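PDB 4XPL: N-Acetyltransferase, PseH from Campylobacter jejuni subsp. jejuni PT14, which catalyses the N-4 acetylation of a UDP-linked 4-amino-4,6-dideoxy sugar from acetyl coenzyme A, the third step in making the pseudaminic acid that decorates flagellin. Local coordinates for residues 11-16 and 23-28; 52-55 and 59-62. The protein carries 8 engineered substitutions. All blocks are in the same frame, centred on the assembly; numbering follows the deposited sequence.

How the contacts relate
Contacts 1 and 2 follow one another along the chain, and their centres lie about 12 Å apart. Contact 1 joins the turn after strand 8-12 to the last part of helix 18-25. Contact 2 joins the last turn or so of helix 41-56 to the segment leading into strand 61-67. The two helices are consecutive, and strands 8-12 and 61-67 are antiparallel neighbours in the mixed sheet. Phe13 ties the contacts together: its backbone N probably hydrogen-bonds to Tyr62 O at 2.9 Å, and Phe13 CB packs 3.7 Å from Leu54 CD1. Together they pack both helices of the strand-helix-helix-strand start of the GNAT fold against these two places.

Contact 1. Residues 11-16 and 23-28; sequences KNFTEL and LIFKWR
Ile24 CD1 is the hub of this contact, which is wholly apolar across the two segments. It meets the far end of the Phe13 ring obliquely, with Phe13 CZ 3.5 Å away. Leu16 and Ile24 reach toward each other tip to tip, with Leu16 CD1 3.7 Å from Ile24 CD1. The chi1 of Ile24 (71°) tucks CG1 in between its own N and C, and an extended chi2 carries CD1 on to both partners. Within 11-16, Leu16 CD1 also lies over one face of the Phe13 ring, toward its rim. The aromatic pair is looser: Phe13 CE2 is 4.4 Å from Phe25 CZ, and Phe25 stacks on His47.

Polar bonds stay within 11-16. Asn12 OD1 accepts from Thr14 N in an Asx turn, at 3.0 Å and nearly straight (178°). The backbone bond from Glu15 N to Asn12 O closes the same turn. Separately, Thr14 OG1 donates to Glu15 OE2 at 2.6 Å, from above the carboxylate plane.

Leu64 of strand 61-67 touches both Leu16 and Ile24, so this end of the first GNAT helix rests on the sheet as well. No hydrogen bond crosses between the segments; side-chain packing alone joins them, while the Asx turn shapes the backbone around Phe13.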
# COMPACT_ATOMS: atom_id res chain seq x y z
N LYS A 11 9.09 -6.98 -0.14
CA LYS A 11 8.80 -8.36 0.25
C LYS A 11 7.29 -8.59 0.19
O LYS A 11 6.54 -7.99 0.93
CB LYS A 11 9.35 -8.67 1.63
CG LYS A 11 9.16 -10.12 2.09
CD LYS A 11 10.05 -10.42 3.33
CE LYS A 11 9.94 -11.85 3.74
NZ LYS A 11 10.82 -12.11 4.90
N ASN A 12 6.88 -9.48 -0.71
CA ASN A 12 5.48 -9.86 -0.82
C ASN A 12 4.96 -10.45 0.50
O ASN A 12 5.59 -11.32 1.13
CB ASN A 12 5.28 -10.86 -1.95
CG ASN A 12 3.84 -10.88 -2.46
OD1 ASN A 12 2.89 -10.99 -1.68
ND2 ASN A 12 3.67 -10.79 -3.80
N PHE A 13 3.79 -9.96 0.93
CA PHE A 13 3.08 -10.54 2.07
C PHE A 13 2.93 -12.07 1.99
O PHE A 13 2.83 -12.69 3.03
CB PHE A 13 1.67 -9.91 2.24
CG PHE A 13 1.65 -8.65 3.09
CD1 PHE A 13 2.68 -7.72 3.02
CD2 PHE A 13 0.57 -8.38 3.92
CE1 PHE A 13 2.64 -6.54 3.77
CE2 PHE A 13 0.54 -7.22 4.69
CZ PHE A 13 1.59 -6.30 4.61
N THR A 14 2.88 -12.65 0.79
CA THR A 14 2.80 -14.11 0.64
C THR A 14 4.05 -14.84 1.19
O THR A 14 3.99 -16.04 1.48
CB THR A 14 2.54 -14.57 -0.83
OG1 THR A 14 3.55 -14.05 -1.71
CG2 THR A 14 1.10 -14.11 -1.31
N GLU A 15 5.14 -14.10 1.36
CA GLU A 15 6.38 -14.64 1.95
C GLU A 15 6.69 -14.17 3.38
O GLU A 15 7.78 -14.47 3.88
CB GLU A 15 7.56 -14.28 1.06
CG GLU A 15 7.68 -15.16 -0.16
CD GLU A 15 6.79 -14.71 -1.27
OE1 GLU A 15 7.13 -13.70 -1.92
OE2 GLU A 15 5.78 -15.41 -1.54
N LEU A 16 5.77 -13.44 4.04
CA LEU A 16 6.03 -12.98 5.42
C LEU A 16 6.30 -14.14 6.36
O LEU A 16 5.65 -15.19 6.28
CB LEU A 16 4.88 -12.20 6.02
CG LEU A 16 4.48 -10.89 5.34
CD1 LEU A 16 3.38 -10.19 6.16
CD2 LEU A 16 5.66 -9.97 5.10
N LEU A 23 4.82 -8.28 14.00
CA LEU A 23 5.20 -6.86 14.00
C LEU A 23 4.19 -5.95 13.31
O LEU A 23 3.69 -5.01 13.91
CB LEU A 23 6.57 -6.70 13.32
CG LEU A 23 7.23 -5.32 13.28
CD1 LEU A 23 7.86 -4.96 14.63
CD2 LEU A 23 8.30 -5.26 12.18
N ILE A 24 3.89 -6.21 12.04
CA ILE A 24 3.20 -5.21 11.23
C ILE A 24 1.73 -5.07 11.57
O ILE A 24 1.19 -3.97 11.46
CB ILE A 24 3.42 -5.38 9.70
CG1 ILE A 24 2.71 -6.59 9.14
CG2 ILE A 24 4.94 -5.43 9.37
CD1 ILE A 24 3.09 -6.83 7.68
N PHE A 25 1.08 -6.14 12.01
CA PHE A 25 -0.36 -6.05 12.30
C PHE A 25 -0.63 -5.31 13.61
O PHE A 25 -1.76 -4.88 13.86
CB PHE A 25 -1.03 -7.43 12.24
CG PHE A 25 -1.22 -7.95 10.83
CD1 PHE A 25 -2.36 -7.63 10.11
CD2 PHE A 25 -0.24 -8.73 10.22
CE1 PHE A 25 -2.54 -8.10 8.81
CE2 PHE A 25 -0.39 -9.19 8.91
CZ PHE A 25 -1.55 -8.87 8.20
N LYS A 26 0.41 -5.12 14.41
CA LYS A 26 0.37 -4.27 15.61
C LYS A 26 0.51 -2.77 15.35
O LYS A 26 0.28 -1.99 16.26
CB LYS A 26 1.51 -4.67 16.56
CG LYS A 26 1.31 -5.99 17.26
CD LYS A 26 2.55 -6.35 18.06
CE LYS A 26 2.32 -7.54 18.96
NZ LYS A 26 3.61 -7.99 19.56
N TRP A 27 0.90 -2.36 14.15
CA TRP A 27 1.07 -0.93 13.88
C TRP A 27 -0.24 -0.19 14.15
O TRP A 27 -1.30 -0.65 13.73
CB TRP A 27 1.52 -0.67 12.44
CG TRP A 27 2.93 -1.11 12.14
CD1 TRP A 27 3.88 -1.53 13.02
CD2 TRP A 27 3.56 -1.13 10.84
NE1 TRP A 27 5.05 -1.83 12.36
CE2 TRP A 27 4.88 -1.58 11.03
CE3 TRP A 27 3.13 -0.80 9.56
CZ2 TRP A 27 5.77 -1.74 9.96
CZ3 TRP A 27 4.02 -0.94 8.51
CH2 TRP A 27 5.33 -1.40 8.72
N ARG A 28 -0.13 0.93 14.87
CA ARG A 28 -1.26 1.80 15.21
C ARG A 28 -0.82 3.25 15.30
O ARG A 28 -0.63 3.92 14.28
CB ARG A 28 -1.89 1.39 16.54
CG ARG A 28 -2.46 -0.00 16.50
CD ARG A 28 -3.37 -0.29 17.67
NE ARG A 28 -3.31 -1.70 18.06
CZ ARG A 28 -3.72 -2.72 17.31
NH1 ARG A 28 -4.23 -2.53 16.09
NH2 ARG A 28 -3.62 -3.96 17.78

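Contact 2. Residues 52-55 and 59-62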
# COMPACT_ATOMS: atom_id res chain seq x y z
N LYS A 52 -3.63 -16.00 3.63
CA LYS A 52 -4.11 -17.08 2.78
C LYS A 52 -4.93 -16.55 1.59
O LYS A 52 -4.79 -17.03 0.46
CB LYS A 52 -4.96 -18.08 3.59
N LYS A 53 -5.79 -15.56 1.81
CA LYS A 53 -6.54 -14.96 0.69
C LYS A 53 -5.60 -14.31 -0.33
O LYS A 53 -5.82 -14.45 -1.53
CB LYS A 53 -7.59 -13.98 1.19
CG LYS A 53 -8.80 -14.74 1.75
CD LYS A 53 -9.72 -13.90 2.64
CE LYS A 53 -10.72 -14.83 3.33
NZ LYS A 53 -11.56 -14.14 4.35
N LEU A 54 -4.56 -13.63 0.15
CA LEU A 54 -3.54 -13.06 -0.74
C LEU A 54 -2.85 -14.11 -1.63
O LEU A 54 -2.51 -13.81 -2.77
CB LEU A 54 -2.48 -12.26 0.05
CG LEU A 54 -2.99 -10.94 0.65
CD1 LEU A 54 -1.85 -10.19 1.26
CD2 LEU A 54 -3.74 -10.05 -0.40
N HIS A 55 -2.66 -15.33 -1.12
CA HIS A 55 -2.07 -16.41 -1.93
C HIS A 55 -3.05 -16.77 -3.07
O HIS A 55 -2.61 -17.17 -4.14
CB HIS A 55 -1.75 -17.67 -1.09
CG HIS A 55 -0.50 -17.56 -0.26
ND1 HIS A 55 -0.45 -16.90 0.96
CD2 HIS A 55 0.75 -18.05 -0.46
CE1 HIS A 55 0.77 -16.98 1.46
NE2 HIS A 55 1.52 -17.68 0.63
N SER A 59 -5.79 -10.30 -7.83
CA SER A 59 -6.20 -8.90 -7.89
C SER A 59 -5.76 -8.03 -6.70
O SER A 59 -6.06 -6.87 -6.67
CB SER A 59 -7.71 -8.79 -8.06
OG SER A 59 -8.37 -8.94 -6.82
N LYS A 60 -5.03 -8.60 -5.73
CA LYS A 60 -4.48 -7.84 -4.61
C LYS A 60 -3.03 -8.25 -4.41
O LYS A 60 -2.70 -9.42 -4.58
CB LYS A 60 -5.23 -8.14 -3.32
CG LYS A 60 -6.72 -7.77 -3.30
CD LYS A 60 -7.28 -8.07 -1.88
CE LYS A 60 -8.71 -7.54 -1.68
NZ LYS A 60 -9.51 -7.78 -2.85
N LYS A 61 -2.18 -7.28 -4.04
CA LYS A 61 -0.78 -7.54 -3.71
C LYS A 61 -0.38 -6.55 -2.62
O LYS A 61 -0.59 -5.33 -2.76
CB LYS A 61 0.13 -7.36 -4.93
CG LYS A 61 -0.14 -8.29 -6.10
CD LYS A 61 0.99 -8.19 -7.14
CE LYS A 61 0.72 -9.02 -8.35
NZ LYS A 61 0.95 -10.46 -8.04
N TYR A 62 0.15 -7.08 -1.52
CA TYR A 62 0.69 -6.29 -0.44
C TYR A 62 2.17 -6.57 -0.32
O TYR A 62 2.58 -7.72 -0.45
CB TYR A 62 -0.00 -6.70 0.88
CG TYR A 62 -1.39 -6.13 1.09
CD1 TYR A 62 -2.44 -6.47 0.25
CD2 TYR A 62 -1.65 -5.24 2.13
CE1 TYR A 62 -3.70 -5.95 0.44
CE2 TYR A 62 -2.93 -4.71 2.33
CZ TYR A 62 -3.93 -5.06 1.48
OH TYR A 62 -5.20 -4.56 1.64
O HOH W 1 -1.21 -11.43 -3.46
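Leu54 reaches from helix 41-56 across Lys60 and Tyr62, at about a right angle to both side chains. From CB the chain runs through CG without touching 59-62 closely. With CG turned away from its own carbonyl carbon (chi1 -70°), both methyls come to the strand side and make the contact. Leu54 CD1 turns to the root of the tyrosine, 4.0 Å from Tyr62 CB and near its ring atom CD1. Leu54 CD2 meets both residues. It is 3.8 Å from Lys60 CB and 3.9 Å from Tyr62 CD1. Its approach to the tyrosine ring is oblique.

Lys60 gives only the start of its side chain to this packing. Its end leads away from the helix, and NZ makes a long, weak ion pair with Asp57. Tyr62 meets Phe50 edge-to-face, and the Phe13 and Tyr62 rings meet with planes at about 45°. Leu54 thus belongs to an apolar cluster between helix 41-56 and the GNAT sheet. The Tyr62 side chain lies about 7 Å from the bound acetyl coenzyme A.

A water lies 2.8 Å from Leu54 O and 2.7 Å from Lys60 O and may bridge them. Further acceptors nearby compete for its protons. Between 52-55 and 59-62 the direct contact is made by the two leucine methyls, and any polar link between the two carbonyls would depend on the water.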